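Local coordinates for alpha-1,3-glucanase (Bacillus circulans, PDB 5ZRU), which probably hydrolyses alpha-1,3-glucan, this chain being the GH87 catalytic unit of a longer enzyme that also has carbohydrate-binding domains, at residues S95-V100 / Q157-D162; D122-T127 / R289-E294. One frame throughout, in Å; residues are numbered along the deposited sequence.

Interactions 1 and 2 lie in different parts of the catalytic unit. Their centres are about 31 Å apart and their nearest atoms about 17 Å apart, so they do not touch. Along the chain the order is 95-100, 122-127, 157-162, 289-294, so their segments interleave. Interaction 1 is internal to the D1 region, where it joins strand 93-100 of the five-stranded antiparallel sheet to the end of strand 153-157 and the loop after it. Interaction 2 runs between the two regions: 122-127 of D1 meets a loop of D2, which winds into a parallel beta-helix. One contact thus belongs to the beta-sandwich itself. The other, with a zinc ion, joins that sandwich to the beta-helix.

Interaction 1. Residues S95-V100 / Q157-D162; sequences SLDVYV and QKSGAD
Asp97 and Gln157 pair through their backbones. Asp97 N gives a hydrogen bond to Gln157 O at 2.9 Å. Gln157 N returns one to Asp97 O, also at 2.9 Å. This is an antiparallel hydrogen-bonded pair, and both side chains stand on the same face of the sheet. In Gln157 a chi1 of 177° swings CG away from the backbone N, and the extended chain runs beside Tyr99. Its CB lies 4.1 Å from Tyr99 CE1. Ring and amide pass each other at a slant, their planes 30° apart. Gln157 OE1 takes its hydrogen bond from Arg155.

The pair sits in the five-stranded antiparallel sheet of the D1 beta-sandwich. Strand 93-100 runs between 153-157 and 103-111. Here strand 153-157 ends at Gln157 and runs on into the loop.

The Asp97 carboxylate meets that loop. With CG beside the backbone N (chi1 -71°), Asp97 OD2 comes to 3.2 Å from Ser159 CB. Asp97 OD1 is held by Thr107 and by a water. The same water binds the hydroxyls of Ser95 and Ser159, at 2.8 Å from Ser159 OG. A second water receives a hydrogen bond from Ser159 N and donates to Ser95 O. The Ser159 hydroxyl oxygen, OG, takes a bond from Ala161 N at 3.0 Å, an ST turn that shapes the loop.

Leu96 is directed to the buried side, against Ile156, Tyr166 and Val168. Its CD2 methyl touches the backbone just past the end of strand 153-157, 3.6 Å from Lys158 CA.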
ATOM      1  N   SER A  95     -15.449  18.185  -6.441  1.00 10.38           N
ATOM      2  CA  SER A  95     -15.970  17.269  -7.448  1.00 11.65           C
ATOM      3  C   SER A  95     -15.208  17.467  -8.747  1.00 11.91           C
ATOM      4  O   SER A  95     -14.565  18.498  -8.960  1.00 12.19           O
ATOM      5  CB  SER A  95     -17.468  17.492  -7.684  1.00 13.83           C
ATOM      6  OG  SER A  95     -17.705  18.784  -8.237  1.00 13.77           O
ATOM      7  N   LEU A  96     -15.307  16.465  -9.621  1.00 10.07           N
ATOM      8  CA  LEU A  96     -14.913  16.589 -11.018  1.00 12.96           C
ATOM      9  C   LEU A  96     -15.985  15.923 -11.872  1.00 12.67           C
ATOM     10  O   LEU A  96     -16.671  15.009 -11.416  1.00 12.46           O
ATOM     11  CB  LEU A  96     -13.536  15.956 -11.290  1.00 11.09           C
ATOM     12  CG  LEU A  96     -12.304  16.753 -10.844  1.00 11.77           C
ATOM     13  CD1 LEU A  96     -11.042  15.916 -10.998  1.00  8.20           C
ATOM     14  CD2 LEU A  96     -12.158  18.064 -11.632  1.00 10.12           C
ATOM     15  N   ASP A  97     -16.127  16.395 -13.110  1.00 10.10           N
ATOM     16  CA  ASP A  97     -17.133  15.901 -14.039  1.00 12.57           C
ATOM     17  C   ASP A  97     -16.521  14.885 -14.996  1.00 12.33           C
ATOM     18  O   ASP A  97     -15.350  14.981 -15.366  1.00 12.75           O
ATOM     19  CB  ASP A  97     -17.747  17.050 -14.849  1.00 14.00           C
ATOM     20  CG  ASP A  97     -18.650  17.951 -14.008  1.00 16.13           C
ATOM     21  OD1 ASP A  97     -19.005  17.565 -12.880  1.00 16.80           O
ATOM     22  OD2 ASP A  97     -19.004  19.055 -14.472  1.00 18.30           O
ATOM     23  N   VAL A  98     -17.334  13.910 -15.401  1.00 12.32           N
ATOM     24  CA  VAL A  98     -16.927  12.851 -16.320  1.00 13.57           C
ATOM     25  C   VAL A  98     -17.794  12.945 -17.566  1.00 13.26           C
ATOM     26  O   VAL A  98     -19.025  12.984 -17.462  1.00 15.94           O
ATOM     27  CB  VAL A  98     -17.069  11.460 -15.672  1.00 11.90           C
ATOM     28  CG1 VAL A  98     -16.610  10.355 -16.637  1.00 12.57           C
ATOM     29  CG2 VAL A  98     -16.303  11.404 -14.350  1.00 12.72           C
ATOM     30  N   TYR A  99     -17.157  13.006 -18.732  1.00 12.42           N
ATOM     31  CA  TYR A  99     -17.844  12.979 -20.018  1.00 16.62           C
ATOM     32  C   TYR A  99     -17.388  11.760 -20.802  1.00 16.38           C
ATOM     33  O   TYR A  99     -16.213  11.397 -20.765  1.00 15.14           O
ATOM     34  CB  TYR A  99     -17.566  14.248 -20.852  1.00 16.41           C
ATOM     35  CG  TYR A  99     -18.079  15.530 -20.231  1.00 18.21           C
ATOM     36  CD1 TYR A  99     -17.377  16.160 -19.211  1.00 15.26           C
ATOM     37  CD2 TYR A  99     -19.253  16.117 -20.678  1.00 19.21           C
ATOM     38  CE1 TYR A  99     -17.841  17.334 -18.645  1.00 21.16           C
ATOM     39  CE2 TYR A  99     -19.725  17.294 -20.121  1.00 21.94           C
ATOM     40  CZ  TYR A  99     -19.013  17.896 -19.107  1.00 23.74           C
ATOM     41  OH  TYR A  99     -19.472  19.063 -18.545  1.00 17.77           O
ATOM     42  N   VAL A 100     -18.318  11.128 -21.511  1.00 17.13           N
ATOM     43  CA  VAL A 100     -17.990  10.044 -22.429  1.00 13.92           C
ATOM     44  C   VAL A 100     -18.452  10.460 -23.811  1.00 17.90           C
ATOM     45  O   VAL A 100     -19.644  10.724 -24.015  1.00 16.62           O
ATOM     46  CB  VAL A 100     -18.636   8.717 -22.013  1.00 18.92           C
ATOM     47  CG1 VAL A 100     -18.230   7.624 -22.992  1.00 18.10           C
ATOM     48  CG2 VAL A 100     -18.215   8.355 -20.601  1.00 13.98           C
ATOM     49  N   GLN A 157     -13.088  16.555 -16.252  1.00 12.69           N
ATOM     50  CA  GLN A 157     -13.096  17.994 -16.476  1.00 10.41           C
ATOM     51  C   GLN A 157     -13.512  18.740 -15.216  1.00 12.44           C
ATOM     52  O   GLN A 157     -14.452  18.343 -14.522  1.00 13.11           O
ATOM     53  CB  GLN A 157     -14.032  18.350 -17.647  1.00 12.77           C
ATOM     54  CG  GLN A 157     -14.162  19.852 -17.914  1.00 11.92           C
ATOM     55  CD  GLN A 157     -14.840  20.149 -19.239  1.00 18.33           C
ATOM     56  OE1 GLN A 157     -14.547  19.514 -20.256  1.00 20.04           O
ATOM     57  NE2 GLN A 157     -15.754  21.112 -19.235  1.00 19.67           N
ATOM     58  N   LYS A 158     -12.806  19.832 -14.926  1.00 10.54           N
ATOM     59  CA  LYS A 158     -13.210  20.721 -13.848  1.00 11.04           C
ATOM     60  C   LYS A 158     -14.354  21.619 -14.309  1.00 13.29           C
ATOM     61  O   LYS A 158     -14.310  22.187 -15.407  1.00 14.27           O
ATOM     62  CB  LYS A 158     -12.026  21.561 -13.383  1.00 11.23           C
ATOM     63  CG  LYS A 158     -12.412  22.564 -12.316  1.00 11.60           C
ATOM     64  CD  LYS A 158     -11.229  23.392 -11.846  1.00 10.21           C
ATOM     65  CE  LYS A 158     -11.705  24.661 -11.108  1.00 13.35           C
ATOM     66  NZ  LYS A 158     -12.416  24.369  -9.809  1.00 11.66           N
ATOM     67  N   SER A 159     -15.370  21.758 -13.468  1.00 12.26           N
ATOM     68  CA  SER A 159     -16.554  22.534 -13.798  1.00 14.86           C
ATOM     69  C   SER A 159     -16.451  23.928 -13.190  1.00 14.58           C
ATOM     70  O   SER A 159     -15.401  24.334 -12.680  1.00 12.26           O
ATOM     71  CB  SER A 159     -17.811  21.815 -13.299  1.00 15.28           C
ATOM     72  OG  SER A 159     -17.938  21.949 -11.889  1.00 15.06           O
ATOM     73  N   GLY A 160     -17.568  24.668 -13.221  1.00 14.26           N
ATOM     74  CA  GLY A 160     -17.676  25.940 -12.539  1.00 12.58           C
ATOM     75  C   GLY A 160     -18.024  25.853 -11.075  1.00 16.25           C
ATOM     76  O   GLY A 160     -18.250  26.887 -10.437  1.00 14.70           O
ATOM     77  N   ALA A 161     -18.058  24.637 -10.515  1.00 13.02           N
ATOM     78  CA  ALA A 161     -18.539  24.445  -9.148  1.00 17.85           C
ATOM     79  C   ALA A 161     -17.710  25.211  -8.116  1.00 15.12           C
ATOM     80  O   ALA A 161     -18.265  25.767  -7.162  1.00 17.49           O
ATOM     81  CB  ALA A 161     -18.550  22.955  -8.808  1.00 15.10           C
ATOM     82  N   ASP A 162     -16.383  25.218  -8.249  1.00 13.45           N
ATOM     83  CA  ASP A 162     -15.571  25.808  -7.188  1.00 15.55           C
ATOM     84  C   ASP A 162     -14.300  26.409  -7.779  1.00 12.04           C
ATOM     85  O   ASP A 162     -14.069  26.351  -8.986  1.00 13.22           O
ATOM     86  CB  ASP A 162     -15.257  24.772  -6.090  1.00 13.75           C
ATOM     87  CG  ASP A 162     -14.424  23.594  -6.595  1.00 17.16           C
ATOM     88  OD1 ASP A 162     -13.444  23.807  -7.340  1.00 13.01           O
ATOM     89  OD2 ASP A 162     -14.744  22.441  -6.225  1.00 15.98           O
TER
HETATM   90  O   HOH W   1     -15.292  20.537 -10.584  1.00 14.95           O
HETATM   91  O   HOH W   2     -17.970  19.350 -10.853  1.00 17.43           O
HETATM   92  O   HOH W   3     -17.200  21.008  -6.569  1.00 18.01           O

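Interaction 2. Residues D122-T127 / R289-E294; sequences DHPADT and RSRYGE. With ZN (zinc ion), chain G.
His123 and Glu294 each give one bond to a zinc ion. The contact joins a D1 segment at the margin of the beta-sandwich, where Ala125 is backbone-bonded to Tyr118, to a loop of the D2 parallel beta-helix, so the metal links the two parts at the surface.

In the metal site, His123 NE2 binds zinc at 2.1 Å and Glu294 OE2 at 2.0 Å. A water is a further ligand. Glu294 bends at chi2 (105°), which brings its carboxylate round to the zinc. The two side chains cross at about a right angle, with the carboxylate plane turned 58° from the ring. Asp122 forms the second shell. His123 ND1 donates to Asp122 OD1 at 2.8 Å, and the acceptor lies in the ring plane. This bond fixes the turn of the ring and leaves NE2 to face the metal. Asp122 OD2 is held in turn by Tyr468.

Direct hydrogen bonds gather on Asp126. Ser290 OG donates to Asp126 OD2 at 2.7 Å, meeting it on the syn side, 28° out of the carboxylate plane. The same hydroxyl accepts from Tyr292 N in an ST turn, so it is gripped twice. Arg289 NH2 reaches Asp126 O at 3.2 Å, a weak bond made at the edge of the guanidinium. The stronger partner of Arg289 NH2 is Gly89 O.

A water also joins the segments. It donates to Asp126 OD1 at 2.8 Å and accepts from Arg291 N at 2.8 Å. Asp126 OD1 also takes a bond from Gln117. Replacing Asp126 by an alanine would probably leave the Ser290 hydroxyl without its acceptor and the bridging water loosely held.

Apolar packing is slight. The Pro124 ring crosses the Arg291 chain at about a right angle, with Pro124 CG 4.0 Å from Arg291 CD.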
ATOM      1  N   ASP A 122       9.616  12.788  12.364  1.00 13.75           N
ATOM      2  CA  ASP A 122       9.202  11.486  11.858  1.00 11.97           C
ATOM      3  C   ASP A 122       7.802  11.090  12.319  1.00 15.38           C
ATOM      4  O   ASP A 122       7.403   9.938  12.128  1.00 17.94           O
ATOM      5  CB  ASP A 122      10.212  10.405  12.256  1.00 13.31           C
ATOM      6  CG  ASP A 122      10.289  10.184  13.759  1.00 13.41           C
ATOM      7  OD1 ASP A 122       9.610  10.902  14.531  1.00 11.83           O
ATOM      8  OD2 ASP A 122      11.054   9.280  14.163  1.00 13.88           O
ATOM      9  N   HIS A 123       7.055  12.000  12.928  1.00 12.56           N
ATOM     10  CA  HIS A 123       5.670  11.732  13.263  1.00 11.50           C
ATOM     11  C   HIS A 123       4.777  12.678  12.477  1.00 15.19           C
ATOM     12  O   HIS A 123       5.032  13.890  12.468  1.00 15.54           O
ATOM     13  CB  HIS A 123       5.407  11.920  14.758  1.00 13.09           C
ATOM     14  CG  HIS A 123       5.823  10.761  15.602  1.00 11.32           C
ATOM     15  ND1 HIS A 123       7.129  10.328  15.686  1.00 11.76           N
ATOM     16  CD2 HIS A 123       5.102   9.944  16.405  1.00 15.02           C
ATOM     17  CE1 HIS A 123       7.194   9.291  16.503  1.00 13.96           C
ATOM     18  NE2 HIS A 123       5.979   9.044  16.957  1.00 13.54           N
ATOM     19  N   PRO A 124       3.714  12.186  11.846  1.00 11.66           N
ATOM     20  CA  PRO A 124       2.849  13.076  11.067  1.00 12.65           C
ATOM     21  C   PRO A 124       2.024  13.992  11.955  1.00 12.01           C
ATOM     22  O   PRO A 124       1.678  13.652  13.089  1.00 12.94           O
ATOM     23  CB  PRO A 124       1.948  12.105  10.292  1.00 10.90           C
ATOM     24  CG  PRO A 124       1.897  10.891  11.148  1.00 12.87           C
ATOM     25  CD  PRO A 124       3.267  10.781  11.785  1.00 12.57           C
ATOM     26  N   ALA A 125       1.715  15.167  11.418  1.00 11.57           N
ATOM     27  CA  ALA A 125       0.746  16.088  11.988  1.00 12.10           C
ATOM     28  C   ALA A 125      -0.447  16.193  11.048  1.00 11.47           C
ATOM     29  O   ALA A 125      -0.352  15.892   9.853  1.00 12.45           O
ATOM     30  CB  ALA A 125       1.368  17.472  12.225  1.00 14.18           C
ATOM     31  N   ASP A 126      -1.584  16.613  11.593  1.00 12.14           N
ATOM     32  CA  ASP A 126      -2.850  16.505  10.880  1.00 13.64           C
ATOM     33  C   ASP A 126      -3.305  17.808  10.232  1.00 13.32           C
ATOM     34  O   ASP A 126      -4.345  17.815   9.568  1.00 12.86           O
ATOM     35  CB  ASP A 126      -3.940  15.994  11.828  1.00 13.43           C
ATOM     36  CG  ASP A 126      -3.724  14.540  12.228  1.00 14.76           C
ATOM     37  OD1 ASP A 126      -3.362  13.726  11.347  1.00 14.65           O
ATOM     38  OD2 ASP A 126      -3.899  14.211  13.422  1.00 14.63           O
ATOM     39  N   THR A 127      -2.568  18.900  10.404  1.00 13.88           N
ATOM     40  CA  THR A 127      -2.916  20.190   9.825  1.00 13.48           C
ATOM     41  C   THR A 127      -1.695  20.801   9.155  1.00 12.53           C
ATOM     42  O   THR A 127      -0.556  20.483   9.513  1.00 12.56           O
ATOM     43  CB  THR A 127      -3.452  21.178  10.880  1.00 15.57           C
ATOM     44  OG1 THR A 127      -2.353  21.760  11.593  1.00 15.70           O
ATOM     45  CG2 THR A 127      -4.404  20.489  11.856  1.00 15.43           C
ATOM     46  N   ARG A 289      -9.071  10.312   9.464  1.00  9.88           N
ATOM     47  CA  ARG A 289      -8.121  11.258   8.884  1.00 13.01           C
ATOM     48  C   ARG A 289      -6.851  11.426   9.701  1.00 11.45           C
ATOM     49  O   ARG A 289      -6.010  12.256   9.332  1.00 11.05           O
ATOM     50  CB  ARG A 289      -8.766  12.638   8.688  1.00  9.08           C
ATOM     51  CG  ARG A 289      -9.341  13.251   9.965  1.00 11.05           C
ATOM     52  CD  ARG A 289      -9.745  14.724   9.748  1.00 16.03           C
ATOM     53  NE  ARG A 289      -8.619  15.659   9.802  1.00 12.90           N
ATOM     54  CZ  ARG A 289      -8.113  16.153  10.927  1.00 15.98           C
ATOM     55  NH1 ARG A 289      -8.623  15.786  12.099  1.00 14.98           N
ATOM     56  NH2 ARG A 289      -7.090  17.001  10.883  1.00 15.14           N
ATOM     57  N   SER A 290      -6.678  10.671  10.785  1.00  9.85           N
ATOM     58  CA  SER A 290      -5.512  10.810  11.648  1.00 10.65           C
ATOM     59  C   SER A 290      -5.011   9.445  12.104  1.00 12.06           C
ATOM     60  O   SER A 290      -5.796   8.522  12.337  1.00 12.86           O
ATOM     61  CB  SER A 290      -5.836  11.677  12.880  1.00 13.92           C
ATOM     62  OG  SER A 290      -4.758  11.678  13.809  1.00 14.87           O
ATOM     63  N   ARG A 291      -3.690   9.335  12.253  1.00 11.37           N
ATOM     64  CA  ARG A 291      -3.072   8.177  12.890  1.00 15.89           C
ATOM     65  C   ARG A 291      -3.199   8.187  14.406  1.00 15.12           C
ATOM     66  O   ARG A 291      -2.881   7.170  15.039  1.00 14.97           O
ATOM     67  CB  ARG A 291      -1.581   8.097  12.541  1.00 17.88           C
ATOM     68  CG  ARG A 291      -1.278   7.620  11.144  1.00 18.82           C
ATOM     69  CD  ARG A 291       0.212   7.300  10.985  1.00 16.88           C
ATOM     70  NE  ARG A 291       0.614   6.122  11.754  1.00 19.93           N
ATOM     71  CZ  ARG A 291       1.823   5.575  11.682  1.00 21.46           C
ATOM     72  NH1 ARG A 291       2.737   6.102  10.876  1.00 21.76           N
ATOM     73  NH2 ARG A 291       2.118   4.499  12.398  1.00 27.39           N
ATOM     74  N   TYR A 292      -3.625   9.304  14.997  1.00 14.37           N
ATOM     75  CA  TYR A 292      -3.726   9.437  16.453  1.00 17.24           C
ATOM     76  C   TYR A 292      -2.442   8.985  17.155  1.00 18.74           C
ATOM     77  O   TYR A 292      -2.480   8.282  18.167  1.00 17.78           O
ATOM     78  CB  TYR A 292      -4.925   8.650  16.989  1.00 14.68           C
ATOM     79  CG  TYR A 292      -6.288   9.215  16.642  1.00 18.71           C
ATOM     80  CD1 TYR A 292      -6.836  10.263  17.377  1.00 18.14           C
ATOM     81  CD2 TYR A 292      -7.051   8.664  15.616  1.00 16.42           C
ATOM     82  CE1 TYR A 292      -8.092  10.755  17.091  1.00 22.47           C
ATOM     83  CE2 TYR A 292      -8.307   9.156  15.318  1.00 15.51           C
ATOM     84  CZ  TYR A 292      -8.823  10.202  16.060  1.00 16.35           C
ATOM     85  OH  TYR A 292     -10.078  10.698  15.780  1.00 16.10           O
ATOM     86  N   GLY A 293      -1.292   9.365  16.595  1.00 17.52           N
ATOM     87  CA  GLY A 293      -0.003   8.997  17.159  1.00 20.36           C
ATOM     88  C   GLY A 293       0.187   7.526  17.495  1.00 24.23           C
ATOM     89  O   GLY A 293       0.604   7.192  18.608  1.00 30.18           O
ATOM     90  N   GLU A 294      -0.103   6.641  16.538  1.00 25.70           N
ATOM     91  CA  GLU A 294      -0.036   5.183  16.679  1.00 23.96           C
ATOM     92  C   GLU A 294      -1.077   4.611  17.640  1.00 20.78           C
ATOM     93  O   GLU A 294      -1.021   3.414  17.963  1.00 26.99           O
ATOM     94  CB  GLU A 294       1.358   4.706  17.112  1.00 24.68           C
ATOM     95  CG  GLU A 294       2.480   5.166  16.205  1.00 24.53           C
ATOM     96  CD  GLU A 294       3.306   6.292  16.809  1.00 27.36           C
ATOM     97  OE1 GLU A 294       3.029   7.466  16.497  1.00 33.03           O
ATOM     98  OE2 GLU A 294       4.226   6.002  17.598  1.00 21.48           O
TER
HETATM   99 ZN    ZN G 605       5.365   7.562  18.265  1.00 19.55          ZN
HETATM  100  O   HOH W   4      -4.983  15.122   8.627  1.00 10.14           O
HETATM  101  O   HOH W   5      -1.860  11.432  11.741  1.00 11.17           O
HETATM  102  O   HOH W   6       7.296   6.533  19.246  1.00 27.32           O